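Local coordinates for protein thermophilic dibenzothiophene desulfurization enzyme C (Paenibacillus sp. A11-2, PDB 5XDC) that probably catalyses the FMNH2- and O2-dependent oxidation of dibenzothiophene to its 5-oxide and on to the 5,5-dioxide, a step of sulfur metabolism, at residues E108-A111 / R112-Q116; Q336-V339 / Q340-S343; V20-E23 / L24-F28. One frame throughout, in Å; residues are numbered along the deposited sequence. Where two conformers were deposited one is given.

Contact 1: residues E108-A111 / R112-Q116; sequences EQKA and RWYPQ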
ATOM      1  N   GLU B 108      35.975 -13.010 -35.153  1.00 25.37           N
ATOM      2  CA  GLU B 108      36.649 -12.149 -36.119  1.00 24.84           C
ATOM      3  C   GLU B 108      36.063 -10.743 -36.110  1.00 22.46           C
ATOM      4  O   GLU B 108      36.807  -9.752 -36.154  1.00 21.63           O
ATOM      5  CB  GLU B 108      36.562 -12.754 -37.523  1.00 31.38           C
ATOM      6  CG  GLU B 108      37.381 -14.023 -37.725  1.00 39.41           C
ATOM      7  CD  GLU B 108      36.797 -15.233 -37.018  1.00 46.90           C
ATOM      8  OE1 GLU B 108      35.564 -15.273 -36.795  1.00 40.90           O
ATOM      9  OE2 GLU B 108      37.579 -16.150 -36.683  1.00 61.36           O
ATOM     10  N   GLN B 109      34.730 -10.636 -36.057  1.00 22.18           N
ATOM     11  CA  GLN B 109      34.079  -9.330 -35.970  1.00 17.25           C
ATOM     12  C   GLN B 109      34.538  -8.570 -34.735  1.00 16.39           C
ATOM     13  O   GLN B 109      34.869  -7.379 -34.803  1.00 16.63           O
ATOM     14  CB  GLN B 109      32.555  -9.512 -35.944  1.00 18.22           C
ATOM     15  CG  GLN B 109      31.945  -9.919 -37.275  1.00 19.39           C
ATOM     16  CD  GLN B 109      30.451 -10.147 -37.214  1.00 23.89           C
ATOM     17  OE1 GLN B 109      29.955 -10.960 -36.424  1.00 18.32           O
ATOM     18  NE2 GLN B 109      29.724  -9.462 -38.084  1.00 18.37           N
ATOM     19  N   LYS B 110      34.564  -9.249 -33.585  1.00 19.29           N
ATOM     20  CA  LYS B 110      34.958  -8.579 -32.353  1.00 20.78           C
ATOM     21  C   LYS B 110      36.408  -8.142 -32.404  1.00 17.15           C
ATOM     22  O   LYS B 110      36.762  -7.072 -31.896  1.00 19.30           O
ATOM     23  CB  LYS B 110      34.742  -9.493 -31.154  1.00 20.66           C
ATOM     24  CG  LYS B 110      33.342  -9.958 -30.950  1.00 25.98           C
ATOM     25  CD  LYS B 110      33.298 -10.734 -29.657  1.00 40.92           C
ATOM     26  CE  LYS B 110      32.193 -11.721 -29.651  1.00 24.88           C
ATOM     27  NZ  LYS B 110      32.190 -12.497 -28.386  1.00 21.91           N
ATOM     28  N   ALA B 111      37.270  -8.966 -33.009  1.00 23.60           N
ATOM     29  CA  ALA B 111      38.677  -8.610 -33.104  1.00 27.57           C
ATOM     30  C   ALA B 111      38.868  -7.320 -33.881  1.00 19.38           C
ATOM     31  O   ALA B 111      39.807  -6.562 -33.614  1.00 23.24           O
ATOM     32  CB  ALA B 111      39.454  -9.752 -33.754  1.00 26.11           C
ATOM     33  N   ARG B 112      37.985  -7.043 -34.838  1.00 18.97           N
ATOM     34  CA  ARG B 112      38.025  -5.784 -35.567  1.00 19.52           C
ATOM     35  C   ARG B 112      37.290  -4.671 -34.833  1.00 15.81           C
ATOM     36  O   ARG B 112      37.836  -3.579 -34.645  1.00 18.04           O
ATOM     37  CB  ARG B 112      37.422  -5.976 -36.959  1.00 24.46           C
ATOM     38  CG  ARG B 112      38.252  -6.892 -37.856  1.00 29.76           C
ATOM     39  CD  ARG B 112      37.707  -6.897 -39.267  1.00 30.81           C
ATOM     40  NE  ARG B 112      36.412  -7.569 -39.358  1.00 27.00           N
ATOM     41  CZ  ARG B 112      36.243  -8.873 -39.554  1.00 31.68           C
ATOM     42  NH1 ARG B 112      37.291  -9.684 -39.675  1.00 35.68           N
ATOM     43  NH2 ARG B 112      35.015  -9.369 -39.627  1.00 23.41           N
ATOM     44  N   TRP B 113      36.060  -4.951 -34.388  1.00 20.52           N
ATOM     45  CA  TRP B 113      35.184  -3.906 -33.864  1.00 18.24           C
ATOM     46  C   TRP B 113      35.671  -3.359 -32.527  1.00 13.59           C
ATOM     47  O   TRP B 113      35.587  -2.152 -32.282  1.00 17.09           O
ATOM     48  CB  TRP B 113      33.765  -4.454 -33.704  1.00 15.83           C
ATOM     49  CG  TRP B 113      32.815  -4.217 -34.838  1.00 16.09           C
ATOM     50  CD1 TRP B 113      32.803  -3.161 -35.705  1.00 22.74           C
ATOM     51  CD2 TRP B 113      31.704  -5.041 -35.195  1.00 15.11           C
ATOM     52  NE1 TRP B 113      31.755  -3.291 -36.591  1.00 21.77           N
ATOM     53  CE2 TRP B 113      31.069  -4.436 -36.300  1.00 18.26           C
ATOM     54  CE3 TRP B 113      31.184  -6.233 -34.693  1.00 15.55           C
ATOM     55  CZ2 TRP B 113      29.947  -4.989 -36.908  1.00 19.15           C
ATOM     56  CZ3 TRP B 113      30.085  -6.783 -35.299  1.00 17.64           C
ATOM     57  CH2 TRP B 113      29.475  -6.167 -36.401  1.00 16.71           C
ATOM     58  N   TYR B 114      36.164  -4.220 -31.635  1.00 16.15           N
ATOM     59  CA  TYR B 114      36.385  -3.717 -30.285  1.00 18.35           C
ATOM     60  C   TYR B 114      37.590  -2.787 -30.218  1.00 17.03           C
ATOM     61  O   TYR B 114      37.522  -1.744 -29.561  1.00 16.71           O
ATOM     62  CB  TYR B 114      36.512  -4.880 -29.301  1.00 17.72           C
ATOM     63  CG  TYR B 114      35.212  -5.619 -29.051  1.00 18.93           C
ATOM     64  CD1 TYR B 114      34.046  -5.300 -29.740  1.00 20.00           C
ATOM     65  CD2 TYR B 114      35.149  -6.636 -28.117  1.00 18.39           C
ATOM     66  CE1 TYR B 114      32.868  -5.988 -29.506  1.00 16.52           C
ATOM     67  CE2 TYR B 114      33.977  -7.326 -27.881  1.00 17.26           C
ATOM     68  CZ  TYR B 114      32.834  -6.985 -28.577  1.00 16.57           C
ATOM     69  OH  TYR B 114      31.662  -7.666 -28.331  1.00 18.85           O
ATOM     70  N   PRO B 115      38.710  -3.089 -30.882  1.00 17.82           N
ATOM     71  CA  PRO B 115      39.789  -2.088 -30.905  1.00 18.26           C
ATOM     72  C   PRO B 115      39.354  -0.789 -31.556  1.00 15.63           C
ATOM     73  O   PRO B 115      39.785   0.295 -31.145  1.00 18.79           O
ATOM     74  CB  PRO B 115      40.900  -2.794 -31.702  1.00 19.33           C
ATOM     75  CG  PRO B 115      40.659  -4.215 -31.473  1.00 19.67           C
ATOM     76  CD  PRO B 115      39.151  -4.373 -31.449  1.00 18.43           C
ATOM     77  N   GLN B 116      38.505  -0.887 -32.580  1.00 19.39           N
ATOM     78  CA  GLN B 116      37.976   0.302 -33.227  1.00 19.34           C
ATOM     79  C   GLN B 116      37.120   1.106 -32.260  1.00 19.39           C
ATOM     80  O   GLN B 116      37.244   2.333 -32.175  1.00 19.26           O
ATOM     81  CB  GLN B 116      37.167  -0.116 -34.450  1.00 21.08           C
ATOM     82  CG  GLN B 116      36.896   1.005 -35.398  1.00 27.17           C
ATOM     83  CD  GLN B 116      36.205   0.558 -36.674  1.00 20.22           C
ATOM     84  OE1 GLN B 116      35.795  -0.599 -36.817  1.00 21.41           O
ATOM     85  NE2 GLN B 116      36.066   1.491 -37.611  1.00 23.78           N
TER

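Contact 2: residues Q336-V339 / Q340-S343; sequences QLMV and QVAS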
ATOM      1  N   GLN B 336      16.272 -18.936 -14.361  1.00 17.99           N
ATOM      2  CA  GLN B 336      16.448 -18.496 -12.979  1.00 21.36           C
ATOM      3  C   GLN B 336      16.986 -17.077 -12.926  1.00 21.87           C
ATOM      4  O   GLN B 336      16.542 -16.265 -12.108  1.00 18.70           O
ATOM      5  CB  GLN B 336      17.393 -19.427 -12.229  1.00 22.16           C
ATOM      6  CG  GLN B 336      16.810 -20.796 -11.972  1.00 31.37           C
ATOM      7  CD  GLN B 336      17.805 -21.723 -11.309  1.00 65.63           C
ATOM      8  OE1 GLN B 336      18.877 -21.292 -10.876  1.00 79.15           O
ATOM      9  NE2 GLN B 336      17.459 -23.004 -11.227  1.00 67.42           N
ATOM     10  N   LEU B 337      17.945 -16.751 -13.794  1.00 15.39           N
ATOM     11  CA  LEU B 337      18.465 -15.395 -13.796  1.00 16.52           C
ATOM     12  C   LEU B 337      17.375 -14.402 -14.169  1.00 12.96           C
ATOM     13  O   LEU B 337      17.235 -13.356 -13.525  1.00 15.29           O
ATOM     14  CB  LEU B 337      19.644 -15.279 -14.754  1.00 17.88           C
ATOM     15  CG  LEU B 337      20.169 -13.850 -14.870  1.00 14.38           C
ATOM     16  CD1 LEU B 337      20.713 -13.276 -13.577  1.00 14.88           C
ATOM     17  CD2 LEU B 337      21.223 -13.757 -15.976  1.00 18.16           C
ATOM     18  N   MET B 338      16.587 -14.714 -15.198  1.00 13.95           N
ATOM     19  CA  MET B 338      15.532 -13.796 -15.618  1.00 16.08           C
ATOM     20  C   MET B 338      14.508 -13.588 -14.506  1.00 18.92           C
ATOM     21  O   MET B 338      14.014 -12.477 -14.307  1.00 15.15           O
ATOM     22  CB  MET B 338      14.855 -14.310 -16.883  1.00 16.03           C
ATOM     23  CG  MET B 338      13.829 -13.336 -17.467  1.00 14.88           C
ATOM     24  SD  MET B 338      14.553 -11.812 -18.112  1.00 17.46           S
ATOM     25  CE  MET B 338      13.773 -10.584 -17.045  1.00 15.91           C
ATOM     26  N   VAL B 339      14.175 -14.648 -13.768  1.00 16.41           N
ATOM     27  CA  VAL B 339      13.258 -14.490 -12.639  1.00 15.96           C
ATOM     28  C   VAL B 339      13.864 -13.566 -11.587  1.00 17.37           C
ATOM     29  O   VAL B 339      13.177 -12.700 -11.034  1.00 16.68           O
ATOM     30  CB  VAL B 339      12.889 -15.872 -12.062  1.00 20.89           C
ATOM     31  CG1 VAL B 339      12.125 -15.737 -10.749  1.00 19.89           C
ATOM     32  CG2 VAL B 339      12.062 -16.639 -13.057  1.00 18.87           C
ATOM     33  N   GLN B 340      15.150 -13.745 -11.274  1.00 14.02           N
ATOM     34  CA  GLN B 340      15.790 -12.893 -10.276  1.00 14.19           C
ATOM     35  C   GLN B 340      15.839 -11.438 -10.739  1.00 12.44           C
ATOM     36  O   GLN B 340      15.654 -10.521  -9.932  1.00 13.37           O
ATOM     37  CB  GLN B 340      17.201 -13.388  -9.964  1.00 20.19           C
ATOM     38  CG  GLN B 340      17.280 -14.686  -9.145  1.00 21.65           C
ATOM     39  CD  GLN B 340      16.732 -14.569  -7.714  1.00 27.07           C
ATOM     40  OE1 GLN B 340      17.103 -13.667  -6.945  1.00 24.90           O
ATOM     41  NE2 GLN B 340      15.855 -15.500  -7.348  1.00 26.18           N
ATOM     42  N   VAL B 341      16.109 -11.211 -12.030  1.00 14.10           N
ATOM     43  CA  VAL B 341      16.130  -9.857 -12.579  1.00 14.09           C
ATOM     44  C   VAL B 341      14.732  -9.250 -12.543  1.00 11.53           C
ATOM     45  O   VAL B 341      14.553  -8.095 -12.147  1.00 12.69           O
ATOM     46  CB  VAL B 341      16.692  -9.868 -14.014  1.00 14.80           C
ATOM     47  CG1 VAL B 341      16.453  -8.526 -14.714  1.00 12.71           C
ATOM     48  CG2 VAL B 341      18.186 -10.195 -13.992  1.00 14.73           C
ATOM     49  N   ALA B 342      13.736 -10.013 -12.977  1.00 12.55           N
ATOM     50  CA  ALA B 342      12.360  -9.526 -12.960  1.00 11.71           C
ATOM     51  C   ALA B 342      11.959  -9.123 -11.552  1.00 14.46           C
ATOM     52  O   ALA B 342      11.335  -8.075 -11.349  1.00 12.98           O
ATOM     53  CB  ALA B 342      11.422 -10.596 -13.499  1.00 12.72           C
ATOM     54  N   SER B 343      12.336  -9.937 -10.562  1.00 12.17           N
ATOM     55  CA  SER B 343      12.003  -9.621  -9.179  1.00 12.01           C
ATOM     56  C   SER B 343      12.626  -8.298  -8.761  1.00 12.05           C
ATOM     57  O   SER B 343      11.956  -7.437  -8.175  1.00 11.50           O
ATOM     58  CB  SER B 343      12.471 -10.744  -8.254  1.00 11.72           C
ATOM     59  OG  SER B 343      11.771 -11.957  -8.489  1.00 13.50           O
TER

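Contact 3: residues V20-E23 / L24-F28; sequences VATE and LAKTF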
ATOM      1  N   VAL B  20      35.576   7.377 -11.546  1.00 18.83           N
ATOM      2  CA  VAL B  20      35.374   8.156 -12.765  1.00 18.20           C
ATOM      3  C   VAL B  20      33.894   8.413 -12.985  1.00 17.71           C
ATOM      4  O   VAL B  20      33.490   9.528 -13.321  1.00 19.05           O
ATOM      5  CB  VAL B  20      36.007   7.436 -13.965  1.00 17.41           C
ATOM      6  CG1 VAL B  20      35.632   8.124 -15.285  1.00 20.31           C
ATOM      7  CG2 VAL B  20      37.527   7.413 -13.796  1.00 25.60           C
ATOM      8  N   ALA B  21      33.064   7.388 -12.795  1.00 19.90           N
ATOM      9  CA  ALA B  21      31.622   7.564 -12.966  1.00 19.79           C
ATOM     10  C   ALA B  21      31.062   8.551 -11.948  1.00 17.62           C
ATOM     11  O   ALA B  21      30.213   9.393 -12.280  1.00 17.58           O
ATOM     12  CB  ALA B  21      30.915   6.211 -12.855  1.00 21.19           C
ATOM     13  N   THR B  22      31.532   8.468 -10.701  1.00 20.10           N
ATOM     14  CA  THR B  22      31.083   9.390  -9.666  1.00 19.40           C
ATOM     15  C   THR B  22      31.418  10.827 -10.034  1.00 20.99           C
ATOM     16  O   THR B  22      30.588  11.730  -9.858  1.00 20.05           O
ATOM     17  CB  THR B  22      31.707   9.006  -8.319  1.00 22.81           C
ATOM     18  OG1 THR B  22      31.157   7.763  -7.878  1.00 23.29           O
ATOM     19  CG2 THR B  22      31.434  10.057  -7.250  1.00 31.42           C
ATOM     20  N   GLU B  23      32.630  11.061 -10.545  0.53 19.50           N
ATOM     21  CA  GLU B  23      33.008  12.411 -10.946  0.53 21.53           C
ATOM     22  C   GLU B  23      32.180  12.880 -12.134  0.53 17.77           C
ATOM     23  O   GLU B  23      31.741  14.034 -12.168  0.53 20.31           O
ATOM     24  CB  GLU B  23      34.502  12.473 -11.272  0.53 25.01           C
ATOM     25  CG  GLU B  23      34.994  13.871 -11.641  0.53 19.79           C
ATOM     26  CD  GLU B  23      34.578  14.935 -10.640  0.53 32.62           C
ATOM     27  OE1 GLU B  23      33.855  15.883 -11.031  0.53 29.59           O
ATOM     28  OE2 GLU B  23      34.968  14.820  -9.461  0.53 35.41           O
ATOM     29  N   LEU B  24      31.948  12.004 -13.117  1.00 18.89           N
ATOM     30  CA  LEU B  24      31.063  12.365 -14.226  1.00 17.64           C
ATOM     31  C   LEU B  24      29.687  12.784 -13.703  1.00 18.77           C
ATOM     32  O   LEU B  24      29.155  13.835 -14.084  1.00 18.40           O
ATOM     33  CB  LEU B  24      30.929  11.198 -15.203  1.00 19.85           C
ATOM     34  CG  LEU B  24      32.091  10.955 -16.167  1.00 17.35           C
ATOM     35  CD1 LEU B  24      31.914   9.611 -16.825  1.00 19.35           C
ATOM     36  CD2 LEU B  24      32.168  12.043 -17.212  1.00 25.65           C
ATOM     37  N   ALA B  25      29.108  11.974 -12.812  1.00 20.11           N
ATOM     38  CA  ALA B  25      27.783  12.263 -12.265  1.00 17.82           C
ATOM     39  C   ALA B  25      27.758  13.600 -11.527  1.00 18.87           C
ATOM     40  O   ALA B  25      26.791  14.366 -11.633  1.00 17.50           O
ATOM     41  CB  ALA B  25      27.370  11.126 -11.335  1.00 18.33           C
ATOM     42  N   LYS B  26      28.811  13.886 -10.762  1.00 18.23           N
ATOM     43  CA  LYS B  26      28.958  15.185 -10.116  1.00 20.71           C
ATOM     44  C   LYS B  26      28.818  16.328 -11.117  1.00 21.37           C
ATOM     45  O   LYS B  26      28.072  17.285 -10.887  1.00 20.83           O
ATOM     46  CB  LYS B  26      30.321  15.230  -9.421  1.00 22.39           C
ATOM     47  CG  LYS B  26      30.479  16.269  -8.331  1.00 39.10           C
ATOM     48  CD  LYS B  26      31.665  15.950  -7.396  1.00 42.80           C
ATOM     49  CE  LYS B  26      31.589  14.506  -6.856  1.00 49.86           C
ATOM     50  NZ  LYS B  26      32.324  14.253  -5.580  1.00 63.13           N
ATOM     51  N   THR B  27      29.536  16.251 -12.239  1.00 21.20           N
ATOM     52  CA  THR B  27      29.449  17.325 -13.221  1.00 18.23           C
ATOM     53  C   THR B  27      28.058  17.391 -13.841  1.00 21.38           C
ATOM     54  O   THR B  27      27.537  18.483 -14.094  1.00 19.25           O
ATOM     55  CB  THR B  27      30.520  17.156 -14.305  1.00 22.71           C
ATOM     56  OG1 THR B  27      30.223  16.034 -15.145  1.00 30.68           O
ATOM     57  CG2 THR B  27      31.897  16.955 -13.684  1.00 20.58           C
ATOM     58  N   PHE B  28      27.422  16.237 -14.056  1.00 18.72           N
ATOM     59  CA  PHE B  28      26.114  16.241 -14.700  1.00 16.34           C
ATOM     60  C   PHE B  28      25.055  16.894 -13.809  1.00 16.90           C
ATOM     61  O   PHE B  28      24.136  17.551 -14.322  1.00 17.42           O
ATOM     62  CB  PHE B  28      25.687  14.807 -15.057  1.00 16.52           C
ATOM     63  CG  PHE B  28      26.580  14.107 -16.071  1.00 16.87           C
ATOM     64  CD1 PHE B  28      27.425  14.822 -16.921  1.00 18.80           C
ATOM     65  CD2 PHE B  28      26.550  12.726 -16.186  1.00 21.84           C
ATOM     66  CE1 PHE B  28      28.225  14.165 -17.838  1.00 17.03           C
ATOM     67  CE2 PHE B  28      27.354  12.063 -17.106  1.00 25.48           C
ATOM     68  CZ  PHE B  28      28.191  12.786 -17.934  1.00 23.90           C
TER

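Contact 1: residues E108-A111 / R112-Q116
Gln109 O receives two backbone N-H groups from the next turn of the α-helix 107-119: a short, straight bond from Trp113 N (2.7 Å, 164°) and a weak one from Arg112 N, which also bonds to Glu108 O at 3.2 Å. The helix belongs to the N-terminal domain of the acyl-CoA dehydrogenase fold. Gln109 suits its buried place by being half apolar: its chain runs beside the indole, CB 3.7 Å from Trp113 CZ3, before the amide NE2 bonds to Leu227 O and Asp225 O. Lys110 likewise lies alongside Tyr114, its CB 4.0 Å from the ring centroid and almost on the normal, a CH-pi contact. Both polar ends then meet Asp102, Lys110 NZ at its O and Tyr114 OH at OD1. Were Tyr114 an alanine, Asp102 OD1 would probably lose this hydroxyl partner and the Lys110 chain the ring face it lies on. On the exposed side, the bend of Arg112 at chi3 (-70°) lays the guanidinium back along the helix toward its N-terminal end, with Glu108 O over one face and 3.6 Å from CZ. Pro115 has no N-H to offer and kinks the helix; Ala111 O instead faces its CD, 3.1 Å away.

Contact 2: residues Q336-V339 / Q340-S343
Four backbone hydrogen bonds of the regular i to i+4 kind join Gln336-Val339 to Gln340-Ser343, about two turns of the long helix 331-363 in the C-terminal helical domain of the acyl-CoA dehydrogenase fold. Val341 N to Leu337 O, at 2.8 Å, is typical of them. A side chain adds a fifth: Ser343 OG donates to Val339 O at 3.0 Å, while Ser343 N reaches the same oxygen at 2.9 Å from the opposite face of its carbonyl plane. The hydroxyl can fold back because it lies beside its own backbone N (chi1 -66°), which lets a polar residue be buried where Val398 of helix 391-404 and, from the second subunit, Ala304 pack on it.

The apolar contacts lie along the helix. Leu337 CD1 meets Val341 CG2 at 4.0 Å, the two chains crossing at a slant, and Val316 of helix 293-324 touches both residues. Met338, bent at both chi2 and chi3, turns its methyl CE along the helix to Val341 CG1 (4.1 Å) and Ala342 CB (4.3 Å), a use of its flexibility; its side chain lies about 8 Å from that of Tyr413, which binds FMN in the flavin-bound protein.

Gln340 sends NE2 to Gln307 OE1 of the second subunit. The chemistry implies two roles: these aliphatic chains pack within their own subunit, while Gln340's amide and Ser343 meet the second.

Contact 3: residues V20-E23 / L24-F28
Val20 and Leu24, one turn apart on helix 16-38, meet through methyl groups, CG1 of Val20 lying 4.3 Å from CD1 of Leu24. Their backbones are joined more firmly, Leu24 N bonding to Val20 O at 2.9 Å, the first of four such i to i+4 bonds in this part of the helix, which belongs to the N-terminal domain of the acyl-CoA dehydrogenase fold. The packed side of the helix carries small or apolar residues. Ala21 and Ala25 are buried, and a methyl group is all that each brings to the surface where helix 70-83 comes close. Phe28, on the flank toward helix 43-52, has one face of its ring covered by Leu24 O, 3.3 Å above the plane and offset toward the rim.

That oxygen is gripped twice, by Phe28 N at 3.0 Å and by Thr27 OG1 at 2.7 Å. Thr27 sets its hydroxyl between backbone N and carbonyl carbon (chi1 70°), from where it can turn back to the helix and satisfy itself although the residue is exposed.

The solvent side is looser. Glu23, Lys26 and Thr27 gather there, all exposed. Glu23 takes two conformers; in one of them its carboxylate comes near the methyl CG2 of Thr27 and the chain of Lys26, a placement that remains doubtful for that reason. Charged chains suit this surface because their ends can remain hydrated.

Helix 16-38 is held on two flanks: Val20 and Leu24 rest on Ser52 and Phe28 on Ile49, all of helix 43-52, while Ala21 touches Ala76 and Ala25 touches Ala83 of helix 70-83.

All three contacts are local, each between consecutive turns of a different α-helix, about 30 Å apart from centre to centre and without mutual touch. Contacts 1 and 3 share the N-terminal domain and are partly buried, each helix having an inner and an exposed side; contact 2, in the C-terminal domain, is largely buried and alone of the three is touched by a second subunit. Chemistry follows place. Contact 1 combines aromatic rings with long polar chains whose ends are anchored on the surrounding protein, and a proline breaks its regularity. Contact 2 is mainly aliphatic, whereas contact 3 sets alanines and a phenylalanine inward and charged residues toward solvent. Threonine or serine hydroxyls bond back to the helix in contacts 2 and 3.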